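Local coordinates for protein fumarate reductase iron-sulfur subunit (Mycolicibacterium smegmatis, PDB 7D6V) that probably relays electrons through its three iron-sulfur clusters from succinate oxidation in the catalytic subunit to quinone reduction at the membrane, in the succinate dehydrogenase Sdh1, at residues Ala6-Trp11 and Glu85-Thr90; His21-Glu26 and His38-Thr43; Thr119-Leu124 and Leu185-Arg190; Arg113-Phe118 and Met175-Leu180. One frame throughout, in Å; residues are numbered along the deposited sequence.

Contact 1 (Ala6-Trp11 and Glu85-Thr90); sequences AKLRVW and EVVTVT
Arg9 extends with CG trans to its backbone N (chi1 -175°) and then bends at chi3 (67°), which carries its guanidinium to Thr88. Thr88 holds OG1 on the side of its own N (chi1 -64°), facing the arginine. Strand 4-14 runs parallel to the short strand 86-87 in the beta-grasp sheet of the 2Fe-2S ferredoxin-like domain; residues 88-90 continue alongside it without regular strand. Strand 4-14 lies in the middle of this sheet, between 17-27 and the 86-87 edge. Val87 N bonds to Lys7 O at 2.9 Å. Arg9 N returns a more bent bond to Val87 O, also 2.9 Å. Further on, Trp11 N donates a hydrogen bond to Val89 O. Lys7 and Val86 lie on one face of the sheet; Lys7 CE is 3.6 Å from Val86 CG2. On the other face Leu8 and Val87 run side by side, and Leu8 CD2 sits 3.8 Å from Val87 CB. Met78 and Phe81 also pack on Val87. Leu26 of the membrane anchor subunit packs on Arg9, Thr88 and Thr90, so this edge also meets that subunit. Thr88 OG1 stands 2.8 Å from Arg9 NE, while Thr88 CG2 lies at the guanidinium edge, in its plane.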
# COMPACT_ATOMS: atom_id res chain seq x y z
N ALA B 6 23.92 10.42 -15.19
CA ALA B 6 23.36 11.39 -14.25
C ALA B 6 24.31 11.64 -13.09
O ALA B 6 25.25 10.88 -12.85
CB ALA B 6 22.01 10.91 -13.72
N LYS B 7 24.05 12.72 -12.36
CA LYS B 7 24.80 13.08 -11.17
C LYS B 7 23.91 12.91 -9.95
O LYS B 7 22.95 13.67 -9.76
CB LYS B 7 25.33 14.51 -11.27
CG LYS B 7 26.33 14.72 -12.40
CD LYS B 7 26.88 16.13 -12.41
CE LYS B 7 25.82 17.13 -12.86
NZ LYS B 7 25.41 16.94 -14.27
N LEU B 8 24.21 11.90 -9.15
CA LEU B 8 23.58 11.68 -7.86
C LEU B 8 24.46 12.22 -6.74
O LEU B 8 25.68 12.36 -6.89
CB LEU B 8 23.32 10.19 -7.63
CG LEU B 8 22.30 9.50 -8.54
CD1 LEU B 8 22.28 8.01 -8.25
CD2 LEU B 8 20.93 10.10 -8.35
N ARG B 9 23.83 12.55 -5.62
CA ARG B 9 24.53 13.12 -4.47
C ARG B 9 24.01 12.42 -3.20
O ARG B 9 23.49 13.03 -2.28
CB ARG B 9 24.39 14.64 -4.46
CG ARG B 9 25.19 15.32 -3.37
CD ARG B 9 25.06 16.84 -3.38
NE ARG B 9 23.73 17.32 -3.03
CZ ARG B 9 23.35 18.59 -3.14
NH1 ARG B 9 24.20 19.49 -3.58
NH2 ARG B 9 22.12 18.95 -2.80
N VAL B 10 24.10 11.09 -3.20
CA VAL B 10 23.52 10.26 -2.14
C VAL B 10 24.21 10.50 -0.80
O VAL B 10 25.44 10.64 -0.73
CB VAL B 10 23.61 8.78 -2.55
CG1 VAL B 10 23.12 7.87 -1.44
CG2 VAL B 10 22.85 8.53 -3.83
N TRP B 11 23.42 10.53 0.27
CA TRP B 11 23.93 10.73 1.62
C TRP B 11 24.45 9.41 2.20
O TRP B 11 23.76 8.39 2.17
CB TRP B 11 22.83 11.29 2.53
CG TRP B 11 23.30 11.68 3.90
CD1 TRP B 11 23.76 12.90 4.29
CD2 TRP B 11 23.35 10.85 5.07
NE1 TRP B 11 24.10 12.88 5.62
CE2 TRP B 11 23.85 11.63 6.12
CE3 TRP B 11 23.02 9.51 5.33
CZ2 TRP B 11 24.03 11.13 7.41
CZ3 TRP B 11 23.20 9.02 6.60
CH2 TRP B 11 23.70 9.82 7.62
N GLU B 85 20.83 18.05 -14.26
CA GLU B 85 20.39 18.36 -12.90
C GLU B 85 20.92 17.31 -11.93
O GLU B 85 20.97 16.12 -12.25
CB GLU B 85 18.86 18.41 -12.84
CG GLU B 85 18.29 18.70 -11.47
CD GLU B 85 16.83 19.11 -11.54
OE1 GLU B 85 16.31 19.30 -12.66
OE2 GLU B 85 16.20 19.25 -10.47
N VAL B 86 21.33 17.76 -10.75
CA VAL B 86 21.86 16.88 -9.72
C VAL B 86 20.71 16.40 -8.85
O VAL B 86 19.91 17.21 -8.37
CB VAL B 86 22.93 17.59 -8.88
CG1 VAL B 86 23.39 16.69 -7.74
CG2 VAL B 86 24.11 17.97 -9.75
N VAL B 87 20.62 15.09 -8.64
CA VAL B 87 19.59 14.50 -7.80
C VAL B 87 20.21 14.10 -6.47
O VAL B 87 21.20 13.36 -6.44
CB VAL B 87 18.94 13.29 -8.50
CG1 VAL B 87 17.70 12.86 -7.75
CG2 VAL B 87 18.59 13.64 -9.93
N THR B 88 19.63 14.57 -5.38
CA THR B 88 20.21 14.42 -4.04
C THR B 88 19.31 13.53 -3.19
O THR B 88 18.27 13.98 -2.72
CB THR B 88 20.39 15.78 -3.39
OG1 THR B 88 21.33 16.55 -4.15
CG2 THR B 88 20.90 15.63 -1.97
N VAL B 89 19.75 12.30 -2.95
CA VAL B 89 18.94 11.31 -2.23
C VAL B 89 19.47 11.20 -0.81
O VAL B 89 20.64 10.88 -0.59
CB VAL B 89 18.97 9.95 -2.94
CG1 VAL B 89 17.90 9.03 -2.37
CG2 VAL B 89 18.79 10.13 -4.44
N THR B 90 18.60 11.45 0.16
CA THR B 90 18.90 11.40 1.58
C THR B 90 17.83 10.59 2.29
O THR B 90 16.73 10.40 1.76
CB THR B 90 18.96 12.81 2.19
OG1 THR B 90 17.63 13.35 2.30
CG2 THR B 90 19.81 13.74 1.35

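Contact 2 (His21-Glu26 and His38-Thr43); sequences HDYTVE and HRLQAT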
# COMPACT_ATOMS: atom_id res chain seq x y z
N HIS B 21 27.66 12.25 -0.94
CA HIS B 21 28.71 11.75 -1.81
C HIS B 21 28.25 11.82 -3.26
O HIS B 21 27.09 11.55 -3.56
CB HIS B 21 29.08 10.31 -1.45
CG HIS B 21 29.97 10.20 -0.25
ND1 HIS B 21 29.50 10.35 1.04
CD2 HIS B 21 31.30 9.97 -0.14
CE1 HIS B 21 30.50 10.21 1.89
NE2 HIS B 21 31.61 9.98 1.20
N ASP B 22 29.18 12.16 -4.15
CA ASP B 22 28.88 12.37 -5.56
C ASP B 22 29.16 11.10 -6.35
O ASP B 22 30.29 10.61 -6.36
CB ASP B 22 29.70 13.53 -6.11
CG ASP B 22 29.20 14.88 -5.64
OD1 ASP B 22 27.99 15.02 -5.40
OD2 ASP B 22 30.02 15.81 -5.50
N TYR B 23 28.13 10.57 -7.00
CA TYR B 23 28.24 9.39 -7.85
C TYR B 23 27.69 9.70 -9.24
O TYR B 23 26.77 10.49 -9.39
CB TYR B 23 27.50 8.20 -7.25
CG TYR B 23 27.97 7.80 -5.87
CD1 TYR B 23 27.20 8.08 -4.75
CD2 TYR B 23 29.17 7.14 -5.70
CE1 TYR B 23 27.63 7.72 -3.49
CE2 TYR B 23 29.61 6.78 -4.45
CZ TYR B 23 28.83 7.07 -3.35
OH TYR B 23 29.27 6.70 -2.10
N THR B 24 28.27 9.05 -10.25
CA THR B 24 27.82 9.18 -11.63
C THR B 24 27.30 7.83 -12.11
O THR B 24 28.06 6.85 -12.16
CB THR B 24 28.96 9.66 -12.54
OG1 THR B 24 29.44 10.92 -12.08
CG2 THR B 24 28.46 9.80 -13.97
N VAL B 25 26.02 7.77 -12.46
CA VAL B 25 25.36 6.53 -12.83
C VAL B 25 24.68 6.71 -14.18
O VAL B 25 24.23 7.80 -14.54
CB VAL B 25 24.33 6.08 -11.77
CG1 VAL B 25 23.87 4.66 -12.02
CG2 VAL B 25 24.91 6.21 -10.37
N GLU B 26 24.60 5.62 -14.94
CA GLU B 26 23.93 5.61 -16.23
C GLU B 26 22.43 5.47 -16.05
O GLU B 26 21.96 4.59 -15.33
CB GLU B 26 24.47 4.46 -17.08
CG GLU B 26 23.83 4.32 -18.44
CD GLU B 26 23.79 2.88 -18.91
OE1 GLU B 26 22.95 2.11 -18.40
OE2 GLU B 26 24.60 2.52 -19.78
N HIS B 38 19.81 0.71 -7.35
CA HIS B 38 20.19 -0.69 -7.51
C HIS B 38 21.41 -0.83 -8.42
O HIS B 38 22.31 -1.64 -8.14
CB HIS B 38 19.02 -1.50 -8.07
CG HIS B 38 17.94 -1.76 -7.07
ND1 HIS B 38 16.70 -2.24 -7.42
CD2 HIS B 38 17.91 -1.60 -5.72
CE1 HIS B 38 15.95 -2.36 -6.34
NE2 HIS B 38 16.66 -1.98 -5.30
N ARG B 39 21.45 -0.07 -9.51
CA ARG B 39 22.62 -0.10 -10.38
C ARG B 39 23.87 0.39 -9.66
O ARG B 39 24.96 -0.17 -9.83
CB ARG B 39 22.36 0.74 -11.63
CG ARG B 39 23.33 0.46 -12.76
CD ARG B 39 23.15 1.43 -13.91
NE ARG B 39 21.75 1.75 -14.15
CZ ARG B 39 20.92 1.00 -14.88
NH1 ARG B 39 21.36 -0.12 -15.44
NH2 ARG B 39 19.66 1.37 -15.04
N LEU B 40 23.73 1.45 -8.86
CA LEU B 40 24.86 1.94 -8.08
C LEU B 40 25.33 0.89 -7.07
O LEU B 40 26.53 0.74 -6.84
CB LEU B 40 24.47 3.24 -7.38
CG LEU B 40 25.57 3.99 -6.63
CD1 LEU B 40 26.60 4.52 -7.60
CD2 LEU B 40 24.97 5.11 -5.81
N GLN B 41 24.39 0.18 -6.46
CA GLN B 41 24.75 -0.90 -5.54
C GLN B 41 25.51 -2.01 -6.26
O GLN B 41 26.51 -2.51 -5.75
CB GLN B 41 23.50 -1.47 -4.88
CG GLN B 41 23.27 -1.01 -3.47
CD GLN B 41 22.08 -1.69 -2.84
OE1 GLN B 41 21.27 -2.30 -3.53
NE2 GLN B 41 21.98 -1.60 -1.52
N ALA B 42 25.03 -2.41 -7.43
CA ALA B 42 25.64 -3.52 -8.14
C ALA B 42 26.92 -3.15 -8.87
O ALA B 42 27.65 -4.04 -9.30
CB ALA B 42 24.64 -4.11 -9.14
N THR B 43 27.22 -1.86 -9.01
CA THR B 43 28.42 -1.42 -9.72
C THR B 43 29.44 -0.72 -8.85
O THR B 43 30.64 -0.95 -9.03
CB THR B 43 28.03 -0.50 -10.88
OG1 THR B 43 27.26 0.60 -10.38
CG2 THR B 43 27.22 -1.25 -11.92
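Leu40 presents its two methyl groups to two strand residues, Tyr23 and Val25. Its CG is trans to the backbone N (chi1 -173°), and the turn at chi2 sets CD1 and CD2 against Val25 and Tyr23. Leu40 CD1 sits 3.7 Å from Val25 CG2. The same methyl, Leu40 CD1, is 3.8 Å from Tyr23 CB. Leu40 CD2 comes to the tyrosine ring obliquely, 3.9 Å from Tyr23 CD1. Leu40 crosses both partners at about a right angle, and its CD1 touches both. The phenol end of Tyr23 belongs to another interaction, since its OH is hydrogen-bonded to Arg12.

This is the helix-on-sheet packing of the beta-grasp fold found in 2Fe-2S ferredoxin domains. The axes of strand segment 21-26 and helix segment 38-43 approach to 8.8 Å, with 108° between their directions. Val25 and Leu40 form the buried centre.

Arg39 works at the margin. Its chain starts extended and bends at chi3 (-38°). Arg39 CD packs on Val25 CG1 at 3.8 Å, and that methyl lies at the guanidinium edge, near its plane. The bend leaves Arg39 NE 3.1 Å from Glu26 O. Glu26 bends at chi2, which puts Glu26 OE1 over one face of the guanidinium, 4.0 Å from Arg39 NH1. No N-H points at that oxygen, and the two planes are well tilted, so only charge attraction can act. The stronger partners lie nearby: Arg39 NH2 forms a salt bridge with Glu31, and Glu26 OE1 takes a hydrogen bond from Asn28 ND2.

Contact 3 (Thr119-Leu124 and Leu185-Arg190); sequences TPPKDL and LDTVDR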
# COMPACT_ATOMS: atom_id res chain seq x y z
N THR B 119 -13.33 -2.83 18.10
CA THR B 119 -14.14 -3.52 19.10
C THR B 119 -15.53 -3.78 18.54
O THR B 119 -16.33 -2.83 18.42
CB THR B 119 -14.23 -2.71 20.39
OG1 THR B 119 -12.93 -2.25 20.75
CG2 THR B 119 -14.78 -3.56 21.51
N PRO B 120 -15.86 -5.01 18.17
CA PRO B 120 -17.21 -5.31 17.69
C PRO B 120 -18.16 -5.53 18.86
O PRO B 120 -17.71 -5.69 20.00
CB PRO B 120 -17.01 -6.59 16.88
CG PRO B 120 -15.87 -7.27 17.55
CD PRO B 120 -14.98 -6.19 18.11
N PRO B 121 -19.47 -5.52 18.62
CA PRO B 121 -20.40 -5.90 19.68
C PRO B 121 -20.16 -7.33 20.13
O PRO B 121 -19.86 -8.21 19.32
CB PRO B 121 -21.77 -5.74 19.01
CG PRO B 121 -21.55 -4.79 17.89
CD PRO B 121 -20.16 -5.06 17.40
N LYS B 122 -20.28 -7.56 21.43
CA LYS B 122 -19.97 -8.88 21.97
C LYS B 122 -21.21 -9.78 22.01
O LYS B 122 -21.51 -10.44 23.00
CB LYS B 122 -19.35 -8.74 23.36
CG LYS B 122 -18.05 -7.96 23.37
CD LYS B 122 -17.00 -8.64 22.50
CE LYS B 122 -15.80 -7.74 22.28
NZ LYS B 122 -16.09 -6.64 21.33
N ASP B 123 -21.93 -9.79 20.90
CA ASP B 123 -22.91 -10.83 20.60
C ASP B 123 -22.89 -11.27 19.15
O ASP B 123 -23.38 -12.37 18.85
CB ASP B 123 -24.33 -10.36 20.95
CG ASP B 123 -24.74 -9.12 20.19
OD1 ASP B 123 -23.85 -8.38 19.72
OD2 ASP B 123 -25.96 -8.88 20.06
N LEU B 124 -22.34 -10.47 18.24
CA LEU B 124 -22.39 -10.74 16.81
C LEU B 124 -21.45 -11.87 16.44
O LEU B 124 -20.28 -11.88 16.85
CB LEU B 124 -22.05 -9.46 16.04
CG LEU B 124 -22.50 -9.31 14.60
CD1 LEU B 124 -24.00 -9.51 14.49
CD2 LEU B 124 -22.11 -7.95 14.07
N LEU B 185 -19.56 -0.63 12.79
CA LEU B 185 -19.78 -1.65 13.81
C LEU B 185 -18.86 -1.51 15.02
O LEU B 185 -18.95 -2.33 15.93
CB LEU B 185 -19.61 -3.05 13.20
CG LEU B 185 -20.71 -3.48 12.23
CD1 LEU B 185 -20.48 -4.89 11.75
CD2 LEU B 185 -22.08 -3.36 12.88
N ASP B 186 -18.00 -0.50 15.06
CA ASP B 186 -17.14 -0.30 16.21
C ASP B 186 -17.93 0.28 17.38
O ASP B 186 -18.97 0.93 17.21
CB ASP B 186 -15.97 0.62 15.87
CG ASP B 186 -14.87 0.58 16.91
OD1 ASP B 186 -14.03 -0.34 16.86
OD2 ASP B 186 -14.85 1.47 17.79
N THR B 187 -17.43 0.03 18.59
CA THR B 187 -18.13 0.38 19.82
C THR B 187 -17.43 1.46 20.64
O THR B 187 -18.10 2.28 21.26
CB THR B 187 -18.31 -0.88 20.69
OG1 THR B 187 -19.34 -1.70 20.12
CG2 THR B 187 -18.69 -0.53 22.12
N VAL B 188 -16.10 1.52 20.61
CA VAL B 188 -15.34 2.46 21.42
C VAL B 188 -15.45 3.86 20.83
O VAL B 188 -15.56 4.05 19.61
CB VAL B 188 -13.87 2.00 21.52
CG1 VAL B 188 -13.07 2.92 22.42
CG2 VAL B 188 -13.82 0.58 22.03
N ASP B 189 -15.43 4.87 21.70
CA ASP B 189 -15.61 6.26 21.27
C ASP B 189 -14.32 6.86 20.72
O ASP B 189 -14.25 7.24 19.55
CB ASP B 189 -16.15 7.09 22.43
CG ASP B 189 -16.73 8.42 21.98
OD1 ASP B 189 -16.70 8.70 20.76
OD2 ASP B 189 -17.23 9.17 22.84
N ARG B 190 -13.29 6.96 21.57
CA ARG B 190 -11.95 7.44 21.24
C ARG B 190 -11.87 8.94 20.98
O ARG B 190 -10.76 9.46 20.78
CB ARG B 190 -11.34 6.72 20.03
CG ARG B 190 -11.18 5.22 20.20
CD ARG B 190 -10.55 4.62 18.96
NE ARG B 190 -10.79 3.18 18.86
CZ ARG B 190 -11.90 2.64 18.37
NH1 ARG B 190 -12.88 3.42 17.94
NH2 ARG B 190 -12.03 1.33 18.32
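Two irregular loops meet here. Segment 119-124 belongs to the connection from helix 107-112 to helix 133-142. Segment 185-190 joins helices 171-181 and 191-196 in the 4Fe-4S dicluster region. The centre of the contact is the carboxylate of Asp186. Its CG is anti to the backbone N (chi1 -166°), which brings the carboxylate back to Thr119 N. Thr119 N gives Asp186 OD1 a nearly straight hydrogen bond of 2.9 Å, from above the carboxylate plane. Arg190 NH2 reaches Asp186 OD1 from the opposite face, at 3.0 Å. Arg190 NH1 forms a salt bridge of 2.8 Å with Asp186 OD2. Arg190 NH1 and NH2 both reach Asp186 OD2 from one face of the carboxylate, and the oxygen lies near the guanidinium plane. Val188 CB covers one face of this guanidinium over its centre. A weak bond from Thr187 N to Thr119 O, 3.1 Å, adds to the link. Val188 CG2 packs against the side chain of Thr119. Leu124 CD2 touches Leu185 CD1 at 4.2 Å. Tyr129 packs on both leucines. Arg190 also donates to Pro116 O and Ser117 O. The buried carboxylate thus has partners on both oxygens, and the nearby arginine should favour its ionised form.

Contact 4 (Arg113-Phe118 and Met175-Leu180); sequences RQIPSF and MRIAEL
Arg176 NH1 makes a salt bridge of 3.0 Å with Glu179 OE1, one turn apart on helix 171-181. This ties down the polar end of Arg176, while Arg176 CG touches Ile115 CD1 across the contact at 4.2 Å. Leu180 CD1 lies over the centre of one guanidinium face and also borders the backbone of Pro116.

The loop 113-118 meets the helix through apolar groups. Ile115 has CG1 on the side of its backbone N (chi1 -61°), with the end of the chain extended. Ile115 CD1 rests 3.8 Å from Ile177 CG1, and Ile115 CG2 lies 3.9 Å from Ile177 CG1. Ile115 CG2 also approaches Leu180 CD1. Further along, Leu180 CD2 fits against the start of Phe118, 3.8 Å from Phe118 CA and 3.9 Å from Phe118 CB. The Phe118 ring leads away and meets His183.

The helix belongs to the dicluster region, and the Arg176 side chain is about 9 Å from the bound 4Fe-4S cluster. Ile177 and Ala178 also pack on helix 219-235. Gln153 of subunit A forms hydrogen bonds with Ile115 O and Ser117 OG. These two polar atoms of the loop therefore find their partner in another subunit, beyond helix 171-181, and the contacts with that helix are mainly apolar.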
# COMPACT_ATOMS: atom_id res chain seq x y z
N ARG B 113 0.41 0.64 18.81
CA ARG B 113 -0.17 -0.18 19.87
C ARG B 113 -0.64 0.64 21.06
O ARG B 113 -0.91 0.07 22.12
CB ARG B 113 0.81 -1.26 20.32
CG ARG B 113 2.19 -0.79 20.68
CD ARG B 113 3.17 -1.94 20.57
NE ARG B 113 4.21 -1.89 21.59
CZ ARG B 113 5.12 -2.83 21.76
NH1 ARG B 113 5.11 -3.91 20.99
NH2 ARG B 113 6.04 -2.71 22.71
N GLN B 114 -0.75 1.96 20.91
CA GLN B 114 -1.42 2.78 21.92
C GLN B 114 -2.86 3.09 21.56
O GLN B 114 -3.66 3.37 22.46
CB GLN B 114 -0.66 4.09 22.12
CG GLN B 114 0.72 3.92 22.74
CD GLN B 114 1.55 5.18 22.66
OE1 GLN B 114 1.10 6.21 22.17
NE2 GLN B 114 2.79 5.10 23.14
N ILE B 115 -3.21 3.02 20.29
CA ILE B 115 -4.59 3.30 19.85
C ILE B 115 -5.45 2.07 20.14
O ILE B 115 -5.05 0.95 19.78
CB ILE B 115 -4.62 3.66 18.37
CG1 ILE B 115 -3.78 4.91 18.11
CG2 ILE B 115 -6.04 3.87 17.90
CD1 ILE B 115 -3.79 5.34 16.68
N PRO B 116 -6.61 2.24 20.77
CA PRO B 116 -7.51 1.09 20.97
C PRO B 116 -7.92 0.49 19.63
O PRO B 116 -8.16 1.20 18.66
CB PRO B 116 -8.70 1.70 21.70
CG PRO B 116 -8.17 2.93 22.33
CD PRO B 116 -7.13 3.46 21.40
N SER B 117 -8.01 -0.83 19.60
CA SER B 117 -8.25 -1.55 18.37
C SER B 117 -9.74 -1.65 18.08
O SER B 117 -10.58 -1.15 18.83
CB SER B 117 -7.60 -2.93 18.43
OG SER B 117 -6.19 -2.82 18.44
N PHE B 118 -10.07 -2.30 16.97
CA PHE B 118 -11.47 -2.48 16.60
C PHE B 118 -12.19 -3.32 17.64
O PHE B 118 -11.72 -4.39 18.03
CB PHE B 118 -11.55 -3.15 15.23
CG PHE B 118 -12.91 -3.68 14.89
CD1 PHE B 118 -13.15 -5.04 14.85
CD2 PHE B 118 -13.95 -2.82 14.60
CE1 PHE B 118 -14.40 -5.53 14.54
CE2 PHE B 118 -15.20 -3.30 14.29
CZ PHE B 118 -15.42 -4.66 14.26
N MET B 175 -5.46 9.50 11.42
CA MET B 175 -6.27 8.91 10.36
C MET B 175 -6.79 7.54 10.76
O MET B 175 -7.92 7.17 10.43
CB MET B 175 -5.47 8.83 9.07
CG MET B 175 -6.25 8.33 7.87
SD MET B 175 -5.21 7.98 6.45
CE MET B 175 -4.27 6.59 7.06
N ARG B 176 -5.96 6.75 11.45
CA ARG B 176 -6.40 5.45 11.95
C ARG B 176 -7.52 5.60 12.98
O ARG B 176 -8.48 4.82 12.99
CB ARG B 176 -5.21 4.70 12.55
CG ARG B 176 -5.57 3.49 13.37
CD ARG B 176 -5.49 2.22 12.55
NE ARG B 176 -5.68 1.04 13.38
CZ ARG B 176 -6.70 0.20 13.25
NH1 ARG B 176 -7.63 0.40 12.33
NH2 ARG B 176 -6.79 -0.86 14.05
N ILE B 177 -7.40 6.60 13.86
CA ILE B 177 -8.47 6.89 14.82
C ILE B 177 -9.76 7.26 14.09
O ILE B 177 -10.84 6.82 14.47
CB ILE B 177 -8.03 7.99 15.80
CG1 ILE B 177 -6.92 7.49 16.72
CG2 ILE B 177 -9.21 8.48 16.62
CD1 ILE B 177 -6.32 8.56 17.59
N ALA B 178 -9.65 8.07 13.04
CA ALA B 178 -10.83 8.42 12.25
C ALA B 178 -11.43 7.20 11.57
O ALA B 178 -12.66 7.06 11.49
CB ALA B 178 -10.48 9.49 11.22
N GLU B 179 -10.58 6.31 11.06
CA GLU B 179 -11.04 5.09 10.41
C GLU B 179 -11.80 4.20 11.39
O GLU B 179 -12.82 3.61 11.04
CB GLU B 179 -9.85 4.36 9.80
CG GLU B 179 -10.19 3.18 8.90
CD GLU B 179 -10.43 1.90 9.66
OE1 GLU B 179 -9.85 1.74 10.75
OE2 GLU B 179 -11.21 1.05 9.18
N LEU B 180 -11.31 4.10 12.63
CA LEU B 180 -12.01 3.30 13.63
C LEU B 180 -13.27 3.99 14.12
O LEU B 180 -14.25 3.32 14.47
CB LEU B 180 -11.08 2.98 14.79
CG LEU B 180 -10.04 1.90 14.52
CD1 LEU B 180 -8.99 1.87 15.61
CD2 LEU B 180 -10.71 0.55 14.39

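The contacts form two groups on opposite sides of the chain's centre. Contacts 1 and 2 lie in the 2Fe-2S domain, with centres about 10 Å apart. They share one sheet, in which strands 4-14 and 17-27 are neighbours, and contact 2 is nested inside the loop closed by contact 1. Contacts 3 and 4 come later in the chain and touch each other, with centres about 13 Å apart. Their segments alternate: 113-118 runs straight into 119-124, and 175-180 precedes 185-190. The centres of contacts 1 and 3 are about 50 Å apart. This elongated, two-part layout is consistent with iron-sulfur clusters spaced along an electron path.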